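Local coordinates for tRNA (guanosine(18)-2'-O)-methyltransferase (Aquifex aeolicus, PDB 1ZJR), which transfers a methyl group from S-adenosyl-L-methionine to the ribose 2'-oxygen of guanosine 18 in a subset of tRNAs, at residues Arg11-Arg14 with Leu15-Leu19; Arg170-Glu174 with Lys175-Ser179; Leu192-Trp195 with Ala196-Val200. One frame throughout, in Å; residues are numbered along the deposited sequence.

Interaction 1: Arg11-Arg14 with Leu15-Leu19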
ATOM      1  N   ARG A  11      10.127 -17.161 -13.655  1.00 63.41           N
ATOM      2  CA  ARG A  11       9.793 -16.235 -12.578  1.00 62.00           C
ATOM      3  C   ARG A  11       9.993 -14.796 -13.048  1.00 59.60           C
ATOM      4  O   ARG A  11       9.177 -13.922 -12.759  1.00 59.01           O
ATOM      5  CB  ARG A  11      10.655 -16.526 -11.345  1.00 62.92           C
ATOM      6  CG  ARG A  11      10.103 -15.953 -10.042  1.00 65.02           C
ATOM      7  CD  ARG A  11      10.672 -16.697  -8.836  1.00 67.22           C
ATOM      8  NE  ARG A  11      10.043 -16.304  -7.575  1.00 68.69           N
ATOM      9  CZ  ARG A  11      10.203 -15.119  -6.993  1.00 69.56           C
ATOM     10  NH1 ARG A  11      10.975 -14.199  -7.554  1.00 70.82           N
ATOM     11  NH2 ARG A  11       9.592 -14.857  -5.844  1.00 69.83           N
ATOM     12  N   LEU A  12      11.079 -14.556 -13.777  1.00 57.36           N
ATOM     13  CA  LEU A  12      11.369 -13.223 -14.297  1.00 55.59           C
ATOM     14  C   LEU A  12      10.318 -12.834 -15.327  1.00 53.27           C
ATOM     15  O   LEU A  12       9.923 -11.669 -15.420  1.00 50.83           O
ATOM     16  CB  LEU A  12      12.762 -13.193 -14.936  1.00 57.17           C
ATOM     17  CG  LEU A  12      13.887 -12.553 -14.112  1.00 58.76           C
ATOM     18  CD1 LEU A  12      13.810 -12.994 -12.655  1.00 59.82           C
ATOM     19  CD2 LEU A  12      15.225 -12.932 -14.723  1.00 59.43           C
ATOM     20  N   LYS A  13       9.871 -13.819 -16.098  1.00 51.16           N
ATOM     21  CA  LYS A  13       8.854 -13.602 -17.115  1.00 50.19           C
ATOM     22  C   LYS A  13       7.583 -13.167 -16.395  1.00 48.25           C
ATOM     23  O   LYS A  13       6.912 -12.214 -16.792  1.00 46.28           O
ATOM     24  CB  LYS A  13       8.588 -14.903 -17.876  1.00 52.96           C
ATOM     25  CG  LYS A  13       7.645 -14.770 -19.061  1.00 57.57           C
ATOM     26  CD  LYS A  13       8.393 -14.409 -20.340  1.00 61.11           C
ATOM     27  CE  LYS A  13       9.359 -15.515 -20.755  1.00 62.83           C
ATOM     28  NZ  LYS A  13      10.053 -15.213 -22.041  1.00 64.32           N
ATOM     29  N   ARG A  14       7.268 -13.879 -15.321  1.00 46.65           N
ATOM     30  CA  ARG A  14       6.083 -13.592 -14.531  1.00 45.39           C
ATOM     31  C   ARG A  14       6.228 -12.246 -13.830  1.00 42.55           C
ATOM     32  O   ARG A  14       5.262 -11.495 -13.703  1.00 39.87           O
ATOM     33  CB  ARG A  14       5.872 -14.713 -13.510  1.00 48.49           C
ATOM     34  CG  ARG A  14       4.478 -14.773 -12.916  1.00 54.88           C
ATOM     35  CD  ARG A  14       4.186 -16.175 -12.410  1.00 59.09           C
ATOM     36  NE  ARG A  14       4.342 -17.156 -13.482  1.00 63.65           N
ATOM     37  CZ  ARG A  14       4.165 -18.466 -13.338  1.00 64.98           C
ATOM     38  NH1 ARG A  14       3.824 -18.970 -12.159  1.00 65.28           N
ATOM     39  NH2 ARG A  14       4.329 -19.273 -14.378  1.00 65.83           N
ATOM     40  N   LEU A  15       7.444 -11.944 -13.388  1.00 39.82           N
ATOM     41  CA  LEU A  15       7.722 -10.689 -12.703  1.00 38.45           C
ATOM     42  C   LEU A  15       7.445  -9.543 -13.673  1.00 36.65           C
ATOM     43  O   LEU A  15       6.888  -8.514 -13.302  1.00 34.69           O
ATOM     44  CB  LEU A  15       9.190 -10.643 -12.258  1.00 39.99           C
ATOM     45  CG  LEU A  15       9.593  -9.771 -11.062  1.00 43.80           C
ATOM     46  CD1 LEU A  15      11.096  -9.527 -11.117  1.00 42.36           C
ATOM     47  CD2 LEU A  15       8.849  -8.447 -11.068  1.00 44.35           C
ATOM     48  N   ARG A  16       7.839  -9.734 -14.927  1.00 36.09           N
ATOM     49  CA  ARG A  16       7.633  -8.719 -15.947  1.00 35.76           C
ATOM     50  C   ARG A  16       6.144  -8.438 -16.143  1.00 33.97           C
ATOM     51  O   ARG A  16       5.723  -7.286 -16.205  1.00 31.20           O
ATOM     52  CB  ARG A  16       8.261  -9.171 -17.266  1.00 37.34           C
ATOM     53  CG  ARG A  16       8.298  -8.077 -18.299  1.00 42.68           C
ATOM     54  CD  ARG A  16       9.021  -8.503 -19.561  1.00 46.07           C
ATOM     55  NE  ARG A  16       9.120  -7.375 -20.476  1.00 51.48           N
ATOM     56  CZ  ARG A  16      10.020  -6.403 -20.376  1.00 51.47           C
ATOM     57  NH1 ARG A  16      10.920  -6.418 -19.406  1.00 53.26           N
ATOM     58  NH2 ARG A  16      10.001  -5.401 -21.240  1.00 56.20           N
ATOM     59  N   GLU A  17       5.350  -9.498 -16.244  1.00 34.34           N
ATOM     60  CA  GLU A  17       3.906  -9.353 -16.415  1.00 34.73           C
ATOM     61  C   GLU A  17       3.326  -8.594 -15.224  1.00 32.98           C
ATOM     62  O   GLU A  17       2.451  -7.740 -15.374  1.00 32.36           O
ATOM     63  CB  GLU A  17       3.256 -10.733 -16.515  1.00 38.67           C
ATOM     64  CG  GLU A  17       3.717 -11.532 -17.720  1.00 45.93           C
ATOM     65  CD  GLU A  17       3.301 -12.989 -17.647  1.00 50.17           C
ATOM     66  OE1 GLU A  17       3.462 -13.700 -18.661  1.00 52.35           O
ATOM     67  OE2 GLU A  17       2.824 -13.421 -16.574  1.00 52.36           O
ATOM     68  N   VAL A  18       3.822  -8.912 -14.036  1.00 31.43           N
ATOM     69  CA  VAL A  18       3.363  -8.248 -12.826  1.00 30.32           C
ATOM     70  C   VAL A  18       3.754  -6.775 -12.864  1.00 28.27           C
ATOM     71  O   VAL A  18       2.939  -5.906 -12.568  1.00 26.30           O
ATOM     72  CB  VAL A  18       3.962  -8.923 -11.563  1.00 31.66           C
ATOM     73  CG1 VAL A  18       3.696  -8.073 -10.330  1.00 31.95           C
ATOM     74  CG2 VAL A  18       3.351 -10.313 -11.385  1.00 30.37           C
ATOM     75  N   LEU A  19       4.999  -6.489 -13.234  1.00 26.87           N
ATOM     76  CA  LEU A  19       5.446  -5.103 -13.294  1.00 27.03           C
ATOM     77  C   LEU A  19       4.654  -4.296 -14.325  1.00 27.51           C
ATOM     78  O   LEU A  19       4.445  -3.096 -14.154  1.00 28.63           O
ATOM     79  CB  LEU A  19       6.950  -5.042 -13.600  1.00 27.45           C
ATOM     80  CG  LEU A  19       7.862  -5.511 -12.460  1.00 28.08           C
ATOM     81  CD1 LEU A  19       9.323  -5.484 -12.909  1.00 28.46           C
ATOM     82  CD2 LEU A  19       7.660  -4.608 -11.250  1.00 27.39           C
TER
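Glu17 lays its side chain over the carbonyl end of Lys13, one turn back along the alpha helix 7-19, and shows how i to i+4 neighbours share the outer face of a helix. With CG beside its own backbone N (chi1 -63°), the glutamate chain runs back along the helix, and Glu17 CG comes to 3.4 Å from Lys13 O. The carboxylate then reaches between two basic neighbours, where Glu17 OE1 lies 4.3 Å from Lys13 CG and OE2 lies near the CA and CG of Arg14. Around Arg14, Glu17 OE2 meets carbon atoms rather than the guanidinium, Arg14 NE staying 5.1 Å from it, so any attraction is probably diffuse.

Beneath this layer the backbone is regular. Leu15, Arg16, Glu17 and Val18 each donate from N to the carbonyl oxygen four residues earlier, the shortest bond being Leu15 N to Arg11 O at 2.7 Å. Leu15 adds a side-chain contact to that turn, its CB resting against the oxygens of Arg11 and Leu12, while its branch packs toward helix 185-200 and on Trp77. The extended Arg16 chain carries its guanidinium to a salt bridge with Glu185. Val18 meets its own turn twice: its CG2 methyl sits 3.2 Å from Arg14 O, the same oxygen that accepts the bond from Val18 N.

Interaction 2: Arg170-Glu174 with Lys175-Ser179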
ATOM      1  N   ARG A 170     -11.172  -1.343  -8.332  1.00 27.99           N
ATOM      2  CA  ARG A 170     -12.375  -1.258  -9.154  1.00 31.42           C
ATOM      3  C   ARG A 170     -12.370   0.016  -9.995  1.00 29.73           C
ATOM      4  O   ARG A 170     -12.617  -0.023 -11.198  1.00 30.55           O
ATOM      5  CB  ARG A 170     -13.617  -1.293  -8.258  1.00 33.03           C
ATOM      6  CG  ARG A 170     -14.921  -0.981  -8.975  1.00 40.20           C
ATOM      7  CD  ARG A 170     -15.681   0.105  -8.219  1.00 44.63           C
ATOM      8  NE  ARG A 170     -16.466   0.950  -9.116  1.00 49.95           N
ATOM      9  CZ  ARG A 170     -16.960   2.137  -8.780  1.00 52.31           C
ATOM     10  NH1 ARG A 170     -16.753   2.624  -7.564  1.00 52.11           N
ATOM     11  NH2 ARG A 170     -17.660   2.841  -9.662  1.00 55.69           N
ATOM     12  N   GLN A 171     -12.078   1.141  -9.355  1.00 30.11           N
ATOM     13  CA  GLN A 171     -12.050   2.421 -10.053  1.00 31.91           C
ATOM     14  C   GLN A 171     -10.989   2.445 -11.148  1.00 31.22           C
ATOM     15  O   GLN A 171     -11.269   2.836 -12.281  1.00 30.96           O
ATOM     16  CB  GLN A 171     -11.807   3.553  -9.059  1.00 31.31           C
ATOM     17  CG  GLN A 171     -12.989   3.845  -8.146  1.00 31.08           C
ATOM     18  CD  GLN A 171     -12.694   4.970  -7.178  1.00 29.19           C
ATOM     19  OE1 GLN A 171     -11.880   5.847  -7.464  1.00 30.96           O
ATOM     20  NE2 GLN A 171     -13.362   4.959  -6.033  1.00 28.17           N
ATOM     21  N   ARG A 172      -9.775   2.013 -10.817  1.00 30.03           N
ATOM     22  CA  ARG A 172      -8.692   2.000 -11.797  1.00 31.06           C
ATOM     23  C   ARG A 172      -8.952   1.007 -12.922  1.00 32.78           C
ATOM     24  O   ARG A 172      -8.619   1.261 -14.086  1.00 32.62           O
ATOM     25  CB  ARG A 172      -7.357   1.697 -11.106  1.00 29.83           C
ATOM     26  CG  ARG A 172      -6.951   2.806 -10.147  1.00 29.35           C
ATOM     27  CD  ARG A 172      -5.504   2.702  -9.667  1.00 28.66           C
ATOM     28  NE  ARG A 172      -5.121   3.938  -8.988  1.00 27.22           N
ATOM     29  CZ  ARG A 172      -3.980   4.588  -9.196  1.00 25.49           C
ATOM     30  NH1 ARG A 172      -3.093   4.120 -10.062  1.00 25.19           N
ATOM     31  NH2 ARG A 172      -3.738   5.720  -8.556  1.00 29.12           N
ATOM     32  N   GLU A 173      -9.550  -0.126 -12.579  1.00 33.46           N
ATOM     33  CA  GLU A 173      -9.869  -1.133 -13.576  1.00 36.51           C
ATOM     34  C   GLU A 173     -10.827  -0.536 -14.605  1.00 37.51           C
ATOM     35  O   GLU A 173     -10.660  -0.725 -15.812  1.00 37.18           O
ATOM     36  CB  GLU A 173     -10.521  -2.346 -12.907  1.00 38.21           C
ATOM     37  CG  GLU A 173     -11.267  -3.257 -13.866  1.00 44.79           C
ATOM     38  CD  GLU A 173     -10.370  -3.854 -14.925  1.00 47.99           C
ATOM     39  OE1 GLU A 173     -10.906  -4.404 -15.911  1.00 50.71           O
ATOM     40  OE2 GLU A 173      -9.132  -3.783 -14.772  1.00 50.07           O
ATOM     41  N   GLU A 174     -11.821   0.195 -14.110  1.00 39.29           N
ATOM     42  CA  GLU A 174     -12.830   0.818 -14.955  1.00 42.50           C
ATOM     43  C   GLU A 174     -12.237   1.799 -15.962  1.00 42.70           C
ATOM     44  O   GLU A 174     -12.786   1.981 -17.052  1.00 43.01           O
ATOM     45  CB  GLU A 174     -13.875   1.516 -14.078  1.00 45.56           C
ATOM     46  CG  GLU A 174     -15.068   2.063 -14.844  1.00 52.31           C
ATOM     47  CD  GLU A 174     -16.288   2.251 -13.963  1.00 55.46           C
ATOM     48  OE1 GLU A 174     -17.298   2.800 -14.452  1.00 59.44           O
ATOM     49  OE2 GLU A 174     -16.241   1.841 -12.783  1.00 58.10           O
ATOM     50  N   LYS A 175     -11.117   2.422 -15.604  1.00 41.01           N
ATOM     51  CA  LYS A 175     -10.451   3.370 -16.491  1.00 39.89           C
ATOM     52  C   LYS A 175      -9.354   2.701 -17.315  1.00 38.61           C
ATOM     53  O   LYS A 175      -8.590   3.373 -18.009  1.00 39.31           O
ATOM     54  CB  LYS A 175      -9.845   4.524 -15.693  1.00 40.98           C
ATOM     55  CG  LYS A 175     -10.865   5.424 -15.026  1.00 41.47           C
ATOM     56  CD  LYS A 175     -10.212   6.712 -14.545  1.00 41.62           C
ATOM     57  CE  LYS A 175     -11.218   7.614 -13.862  1.00 42.04           C
ATOM     58  NZ  LYS A 175     -10.601   8.910 -13.463  1.00 45.70           N
ATOM     59  N   GLY A 176      -9.280   1.377 -17.231  1.00 36.54           N
ATOM     60  CA  GLY A 176      -8.276   0.640 -17.978  1.00 36.60           C
ATOM     61  C   GLY A 176      -6.850   0.886 -17.510  1.00 35.99           C
ATOM     62  O   GLY A 176      -5.904   0.705 -18.271  1.00 35.01           O
ATOM     63  N   MET A 177      -6.683   1.283 -16.255  1.00 35.42           N
ATOM     64  CA  MET A 177      -5.349   1.555 -15.736  1.00 34.46           C
ATOM     65  C   MET A 177      -4.485   0.324 -15.484  1.00 33.20           C
ATOM     66  O   MET A 177      -3.305   0.441 -15.159  1.00 34.07           O
ATOM     67  CB  MET A 177      -5.453   2.426 -14.488  1.00 35.09           C
ATOM     68  CG  MET A 177      -5.835   3.852 -14.843  1.00 36.93           C
ATOM     69  SD  MET A 177      -6.186   4.899 -13.443  1.00 39.19           S
ATOM     70  CE  MET A 177      -4.536   5.286 -12.895  1.00 38.93           C
ATOM     71  N   TYR A 178      -5.070  -0.859 -15.635  1.00 32.35           N
ATOM     72  CA  TYR A 178      -4.319  -2.098 -15.481  1.00 33.75           C
ATOM     73  C   TYR A 178      -4.047  -2.672 -16.866  1.00 35.46           C
ATOM     74  O   TYR A 178      -3.358  -3.682 -16.998  1.00 37.38           O
ATOM     75  CB  TYR A 178      -5.101  -3.138 -14.676  1.00 31.40           C
ATOM     76  CG  TYR A 178      -5.194  -2.845 -13.201  1.00 31.23           C
ATOM     77  CD1 TYR A 178      -6.345  -2.284 -12.652  1.00 29.55           C
ATOM     78  CD2 TYR A 178      -4.133  -3.146 -12.346  1.00 29.55           C
ATOM     79  CE1 TYR A 178      -6.442  -2.035 -11.287  1.00 29.79           C
ATOM     80  CE2 TYR A 178      -4.218  -2.901 -10.977  1.00 27.53           C
ATOM     81  CZ  TYR A 178      -5.374  -2.347 -10.455  1.00 29.86           C
ATOM     82  OH  TYR A 178      -5.464  -2.105  -9.103  1.00 28.72           O
ATOM     83  N   SER A 179      -4.590  -2.027 -17.896  1.00 36.88           N
ATOM     84  CA  SER A 179      -4.412  -2.514 -19.264  1.00 39.65           C
ATOM     85  C   SER A 179      -3.159  -1.971 -19.944  1.00 39.43           C
ATOM     86  O   SER A 179      -2.754  -2.474 -20.992  1.00 41.29           O
ATOM     87  CB  SER A 179      -5.647  -2.191 -20.113  1.00 39.74           C
ATOM     88  OG  SER A 179      -5.766  -0.798 -20.348  1.00 44.25           O
TER
HETATM   89  O   HOH W   1      -7.631  -2.070 -16.721  1.00 36.80           O
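From CB to guanidinium, Arg172 is met by Met177 and Tyr178. Its CB lies 3.8 Å from Tyr178 CE1 and almost as near Met177 CB; CG comes next to the sulfur of Met177, and at the tip the methyl Met177 CE sits over one face of the guanidinium, 3.4 Å from Arg172 NH1. The methionine reaches that face by an extended chain that bends only at its last torsion (chi3 78°). Other partners fix the rotation of the flat group: Arg172 NE bonds to Tyr117 O, and NH2 forms a salt bridge with Asp25.

This side-chain overlap accompanies a Schellman motif, the classic C-terminal helix cap. Gly176, at positive phi, is its C-prime residue. The chain folds back so that Met177 N bonds to Arg172 O at 2.9 Å, while Gly176 N bonds to Glu173 O from above the carbonyl plane. A type I turn from Gly176 to Ser179 follows, and Gly176 O accepts from both Ser179 N and Ser179 OG, the latter at 2.6 Å.

Glu173 bends at chi2 (61°), bringing OE2 obliquely to the Tyr178 ring, 3.8 Å from CD1; one water accepts from Tyr178 N and donates to this same OE2. The cap thus turns the chain out of helix 157-174 into the loop leading to helix 185-200, with Tyr178 OH bonded to Val49 O at the C-terminal end of helix 36-49, just ahead of strand 51-57.

Interaction 3: Leu192-Trp195 with Ala196-Val200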
ATOM      1  N   LEU A 192      13.613  -5.384 -12.820  1.00 33.36           N
ATOM      2  CA  LEU A 192      13.879  -6.788 -13.132  1.00 35.17           C
ATOM      3  C   LEU A 192      15.317  -7.138 -12.764  1.00 37.63           C
ATOM      4  O   LEU A 192      15.581  -8.146 -12.097  1.00 37.54           O
ATOM      5  CB  LEU A 192      13.663  -7.063 -14.626  1.00 34.68           C
ATOM      6  CG  LEU A 192      12.229  -7.230 -15.135  1.00 35.45           C
ATOM      7  CD1 LEU A 192      12.230  -7.391 -16.652  1.00 33.21           C
ATOM      8  CD2 LEU A 192      11.598  -8.445 -14.474  1.00 34.93           C
ATOM      9  N   LYS A 193      16.247  -6.299 -13.208  1.00 36.13           N
ATOM     10  CA  LYS A 193      17.659  -6.513 -12.928  1.00 38.91           C
ATOM     11  C   LYS A 193      17.934  -6.482 -11.429  1.00 39.00           C
ATOM     12  O   LYS A 193      18.586  -7.375 -10.890  1.00 39.46           O
ATOM     13  CB  LYS A 193      18.503  -5.442 -13.630  1.00 39.04           C
ATOM     14  CG  LYS A 193      18.511  -5.551 -15.144  1.00 44.16           C
ATOM     15  CD  LYS A 193      19.349  -4.443 -15.773  1.00 46.74           C
ATOM     16  CE  LYS A 193      19.432  -4.603 -17.282  1.00 50.15           C
ATOM     17  NZ  LYS A 193      18.096  -4.506 -17.933  1.00 52.80           N
ATOM     18  N   LYS A 194      17.425  -5.456 -10.758  1.00 41.43           N
ATOM     19  CA  LYS A 194      17.634  -5.300  -9.325  1.00 43.91           C
ATOM     20  C   LYS A 194      17.101  -6.468  -8.503  1.00 46.11           C
ATOM     21  O   LYS A 194      17.832  -7.062  -7.708  1.00 45.44           O
ATOM     22  CB  LYS A 194      16.992  -3.999  -8.839  1.00 46.03           C
ATOM     23  CG  LYS A 194      17.241  -3.695  -7.369  1.00 49.29           C
ATOM     24  CD  LYS A 194      16.750  -2.298  -7.002  1.00 52.50           C
ATOM     25  CE  LYS A 194      17.087  -1.955  -5.555  1.00 55.17           C
ATOM     26  NZ  LYS A 194      16.706  -0.556  -5.201  1.00 57.16           N
ATOM     27  N   TRP A 195      15.830  -6.804  -8.690  1.00 47.20           N
ATOM     28  CA  TRP A 195      15.245  -7.897  -7.926  1.00 50.28           C
ATOM     29  C   TRP A 195      15.819  -9.263  -8.260  1.00 51.52           C
ATOM     30  O   TRP A 195      15.909 -10.127  -7.388  1.00 52.04           O
ATOM     31  CB  TRP A 195      13.721  -7.898  -8.070  1.00 48.83           C
ATOM     32  CG  TRP A 195      13.077  -6.825  -7.243  1.00 48.54           C
ATOM     33  CD1 TRP A 195      13.683  -6.049  -6.290  1.00 48.73           C
ATOM     34  CD2 TRP A 195      11.704  -6.424  -7.267  1.00 47.34           C
ATOM     35  NE1 TRP A 195      12.770  -5.195  -5.722  1.00 48.81           N
ATOM     36  CE2 TRP A 195      11.547  -5.403  -6.302  1.00 47.55           C
ATOM     37  CE3 TRP A 195      10.587  -6.829  -8.011  1.00 47.36           C
ATOM     38  CZ2 TRP A 195      10.319  -4.780  -6.062  1.00 47.59           C
ATOM     39  CZ3 TRP A 195       9.366  -6.208  -7.773  1.00 46.80           C
ATOM     40  CH2 TRP A 195       9.244  -5.194  -6.805  1.00 46.82           C
ATOM     41  N   ALA A 196      16.213  -9.463  -9.512  1.00 52.58           N
ATOM     42  CA  ALA A 196      16.801 -10.736  -9.904  1.00 55.12           C
ATOM     43  C   ALA A 196      18.146 -10.861  -9.192  1.00 57.22           C
ATOM     44  O   ALA A 196      18.603 -11.960  -8.878  1.00 57.42           O
ATOM     45  CB  ALA A 196      17.001 -10.782 -11.410  1.00 54.22           C
ATOM     46  N   TYR A 197      18.767  -9.713  -8.936  1.00 59.05           N
ATOM     47  CA  TYR A 197      20.058  -9.652  -8.263  1.00 61.25           C
ATOM     48  C   TYR A 197      19.897  -9.816  -6.752  1.00 62.34           C
ATOM     49  O   TYR A 197      20.575 -10.639  -6.135  1.00 61.27           O
ATOM     50  CB  TYR A 197      20.733  -8.313  -8.574  1.00 62.19           C
ATOM     51  CG  TYR A 197      22.057  -8.096  -7.876  1.00 63.87           C
ATOM     52  CD1 TYR A 197      23.132  -8.958  -8.087  1.00 64.03           C
ATOM     53  CD2 TYR A 197      22.242  -7.010  -7.019  1.00 65.24           C
ATOM     54  CE1 TYR A 197      24.362  -8.742  -7.464  1.00 65.75           C
ATOM     55  CE2 TYR A 197      23.464  -6.785  -6.391  1.00 66.64           C
ATOM     56  CZ  TYR A 197      24.520  -7.653  -6.619  1.00 66.51           C
ATOM     57  OH  TYR A 197      25.731  -7.424  -6.007  1.00 67.77           O
ATOM     58  N   GLU A 198      18.997  -9.034  -6.165  1.00 63.94           N
ATOM     59  CA  GLU A 198      18.746  -9.093  -4.729  1.00 66.85           C
ATOM     60  C   GLU A 198      18.176 -10.445  -4.308  1.00 68.09           C
ATOM     61  O   GLU A 198      18.415 -10.903  -3.191  1.00 67.96           O
ATOM     62  CB  GLU A 198      17.782  -7.978  -4.313  1.00 67.72           C
ATOM     63  CG  GLU A 198      18.257  -6.584  -4.681  1.00 70.23           C
ATOM     64  CD  GLU A 198      17.308  -5.500  -4.206  1.00 71.86           C
ATOM     65  OE1 GLU A 198      16.097  -5.600  -4.493  1.00 72.40           O
ATOM     66  OE2 GLU A 198      17.776  -4.545  -3.550  1.00 73.17           O
ATOM     67  N   ASP A 199      17.423 -11.080  -5.202  1.00 69.86           N
ATOM     68  CA  ASP A 199      16.830 -12.382  -4.916  1.00 72.36           C
ATOM     69  C   ASP A 199      17.906 -13.437  -4.690  1.00 73.78           C
ATOM     70  O   ASP A 199      17.724 -14.365  -3.901  1.00 73.88           O
ATOM     71  CB  ASP A 199      15.919 -12.820  -6.067  1.00 73.11           C
ATOM     72  CG  ASP A 199      14.448 -12.608  -5.761  1.00 74.51           C
ATOM     73  OD1 ASP A 199      14.052 -11.456  -5.479  1.00 74.89           O
ATOM     74  OD2 ASP A 199      13.686 -13.597  -5.802  1.00 75.29           O
ATOM     75  N   VAL A 200      19.028 -13.288  -5.387  1.00 75.32           N
ATOM     76  CA  VAL A 200      20.134 -14.227  -5.267  1.00 76.62           C
ATOM     77  C   VAL A 200      21.041 -13.857  -4.099  1.00 77.59           C
ATOM     78  O   VAL A 200      21.183 -14.624  -3.149  1.00 78.06           O
ATOM     79  CB  VAL A 200      20.976 -14.261  -6.559  1.00 76.52           C
ATOM     80  CG1 VAL A 200      22.081 -15.296  -6.434  1.00 76.86           C
ATOM     81  CG2 VAL A 200      20.083 -14.573  -7.751  1.00 76.34           C
TER
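Different first torsions bring Lys194 and Glu198 together on one side of the helix: Lys194 CG is anti to its backbone N (chi1 -176°), whereas Glu198 CG lies beside its own (chi1 -57°). The lysine chain stays extended, and the two carboxylate oxygens divide between neighbours. Glu198 OE2 approaches Lys194 CE at 3.3 Å, yet Lys194 NZ stays 4.4 Å from Glu198 OE2, too far for a salt bridge. Glu198 OE1 instead meets the indole edge of Trp195, in the ring plane and 3.0 Å from CD1, with carboxylate and ring nearly coplanar. The indole's C-H side, polarised by the adjacent nitrogen, probably suits this oxygen.

These pairs ride on the i to i+4 ladder of an alpha helix. Glu198 N donates to Lys194 O at 2.8 Å, and Asp199 N donates to Trp195 O. Ala196 CB packs tightly against Leu192 O, 3.1 Å away.

Helix 185-200 lies against helix 7-19 partly through Leu192, which touches Arg16 and Leu19. Trp195 reaches Leu15, while its ring meets that of Trp77 with the planes only about 10° apart, and that of Phe79, on the edge strand 79-82, at a steeper tilt.

Overall arrangement
Interactions 1 and 3 belong to the two terminal helices, which pack together with the contact centres 12 Å apart. Leu15 CD1 lies 3.6 Å from Leu192 CD2 at that interface, and Arg11 NH1 faces Asp199 OD2 at 3.3 Å in a weak, long ion pair. Interaction 2 stands apart: its centre is 20 Å from that of interaction 1 and 29 Å from that of interaction 3, and it touches neither. It is related to interaction 3 through the chain, since it ends helix 157-174 and starts the loop toward helix 185-200. All three lie on the surface, away from the predicted S-adenosyl-L-methionine site at Thr103, Ile146 and Leu155.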